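PDB 4N4B: GH62 arabinofuranosidase from Podospora anserina, which probably hydrolyses terminal non-reducing alpha-L-arabinofuranoside residues of xylan, as an alpha-L-arabinofuranosidase of glycoside hydrolase family 62. Local coordinates for residues F243-A248 with G257-E262. Residues are numbered along the deposited sequence; the frame is centred on the assembly and turned at random.
Sequences FRSWTA and GLANTE
W246 and G257 form an antiparallel, non-hydrogen-bonded pair where the short strand 256-257 closes the four-stranded blade of a beta-propeller against strand 241-248. Immediately beyond it the outer chain breaks register in a classic beta bulge: L258 and A259 both face S245. L258 N donates a nearly straight bond to S245 O (2.9 Å, 166°), and S245 N returns a more bent one to A259 O. That carbonyl is gripped twice from one face of its plane, because the hydroxyl S245 OG also donates to A259 O at 2.8 Å. OG sits between the backbone N and carbonyl carbon of its own residue, and there it also touches the CB atoms of L258 and A259. Further along, the CG2 methyl of T247 meets CD2 of L258, while a water links T247 OG1 to G257 O.

On the opposite face of the strand, shared with W246, R244 holds the chain as it leaves the blade. Its guanidinium takes N260 O side-on, NE at 2.8 Å and NH2 at 3.1 Å, with the oxygen close to the guanidinium plane; a bend at chi3 (70°) helps turn the group to this carbonyl. NH1 is committed to a salt bridge with D209 and a hydrogen bond to D213 O, so the arginine ties the departing loop to the segment after strand 204-208. A leucine here would probably leave N260 O without both donors and the D209 carboxylate without its mate. CZ2 of W246 lies over one face of the guanidinium, toward its rim. The indole in turn meets the N260 amide almost perpendicularly, the planes 77° apart, with ND2 over the rim of one ring face and 3.3 Å from NE1, two donors that do not bond.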
# COMPACT_ATOMS: atom_id res chain seq x y z
N PHE A 243 -10.45 6.11 -2.68
CA PHE A 243 -9.65 5.46 -3.72
C PHE A 243 -10.32 5.61 -5.10
O PHE A 243 -11.51 5.34 -5.29
CB PHE A 243 -9.43 3.97 -3.41
CG PHE A 243 -8.31 3.79 -2.44
CD1 PHE A 243 -6.97 3.75 -2.81
CD2 PHE A 243 -8.63 3.73 -1.09
CE1 PHE A 243 -5.98 3.61 -1.82
CE2 PHE A 243 -7.63 3.61 -0.16
CZ PHE A 243 -6.32 3.61 -0.53
N ARG A 244 -9.42 5.88 -6.05
CA ARG A 244 -9.73 5.87 -7.49
C ARG A 244 -9.01 4.72 -8.13
O ARG A 244 -7.99 4.23 -7.67
CB ARG A 244 -9.14 7.15 -8.05
CG ARG A 244 -9.67 8.40 -7.44
CD ARG A 244 -9.16 9.69 -8.08
NE ARG A 244 -9.74 9.86 -9.42
CZ ARG A 244 -9.16 10.52 -10.39
NH1 ARG A 244 -7.99 11.05 -10.26
NH2 ARG A 244 -9.79 10.58 -11.55
N SER A 245 -9.58 4.23 -9.24
CA SER A 245 -9.10 3.05 -9.96
C SER A 245 -9.12 3.20 -11.49
O SER A 245 -9.97 3.93 -12.09
CB SER A 245 -9.95 1.87 -9.63
OG SER A 245 -11.33 1.96 -9.93
N TRP A 246 -8.15 2.52 -12.07
CA TRP A 246 -7.96 2.48 -13.54
C TRP A 246 -7.50 1.08 -13.88
O TRP A 246 -6.98 0.28 -13.08
CB TRP A 246 -6.85 3.43 -13.97
CG TRP A 246 -7.06 4.88 -13.75
CD1 TRP A 246 -7.37 5.89 -14.70
CD2 TRP A 246 -6.89 5.64 -12.53
NE1 TRP A 246 -7.44 7.06 -14.15
CE2 TRP A 246 -7.14 6.99 -12.80
CE3 TRP A 246 -6.52 5.26 -11.21
CZ2 TRP A 246 -6.99 8.00 -11.85
CZ3 TRP A 246 -6.40 6.21 -10.27
CH2 TRP A 246 -6.63 7.57 -10.57
N THR A 247 -7.66 0.72 -15.16
CA THR A 247 -7.09 -0.48 -15.72
C THR A 247 -6.21 -0.24 -16.96
O THR A 247 -6.30 0.76 -17.57
CB THR A 247 -8.12 -1.57 -16.03
OG1 THR A 247 -8.99 -1.14 -17.07
CG2 THR A 247 -8.91 -1.94 -14.79
N ALA A 248 -5.37 -1.20 -17.27
CA ALA A 248 -4.49 -1.12 -18.41
C ALA A 248 -4.07 -2.48 -18.90
O ALA A 248 -4.07 -3.43 -18.21
CB ALA A 248 -3.24 -0.34 -18.03
N GLY A 257 -9.96 4.80 -16.99
CA GLY A 257 -10.71 4.88 -15.73
C GLY A 257 -11.59 3.75 -15.60
O GLY A 257 -12.17 3.19 -16.55
N LEU A 258 -11.63 3.20 -14.38
CA LEU A 258 -12.52 2.14 -13.96
C LEU A 258 -13.63 2.73 -13.13
O LEU A 258 -14.71 3.10 -13.60
CB LEU A 258 -11.78 1.01 -13.31
CG LEU A 258 -12.66 -0.17 -12.90
CD1 LEU A 258 -13.29 -0.95 -14.08
CD2 LEU A 258 -11.90 -1.13 -11.98
N ALA A 259 -13.34 3.02 -11.86
CA ALA A 259 -14.20 3.71 -10.91
C ALA A 259 -13.35 4.75 -10.29
O ALA A 259 -12.56 4.45 -9.37
CB ALA A 259 -14.74 2.69 -9.88
N ASN A 260 -13.39 5.98 -10.78
CA ASN A 260 -12.47 7.01 -10.37
C ASN A 260 -13.08 8.40 -10.18
O ASN A 260 -12.40 9.41 -10.26
CB ASN A 260 -11.27 7.09 -11.38
CG ASN A 260 -11.65 7.59 -12.74
OD1 ASN A 260 -12.80 7.85 -13.03
ND2 ASN A 260 -10.65 7.60 -13.60
N THR A 261 -14.38 8.37 -9.87
CA THR A 261 -15.04 9.62 -9.51
C THR A 261 -15.67 9.53 -8.16
O THR A 261 -15.91 8.39 -7.69
CB THR A 261 -16.19 9.93 -10.55
OG1 THR A 261 -17.16 8.94 -10.60
CG2 THR A 261 -15.62 10.13 -11.98
N GLU A 262 -15.99 10.64 -7.52
CA GLU A 262 -16.67 10.54 -6.22
C GLU A 262 -18.00 9.84 -6.32
O GLU A 262 -18.43 9.11 -5.39
CB GLU A 262 -16.80 11.87 -5.55
CG GLU A 262 -15.49 12.49 -5.11
CD GLU A 262 -15.63 13.71 -4.21
OE1 GLU A 262 -16.82 14.08 -3.87
OE2 GLU A 262 -14.68 14.37 -3.83
O HOH W 1 -12.34 10.86 -13.29
O HOH W 2 -11.21 0.43 -16.97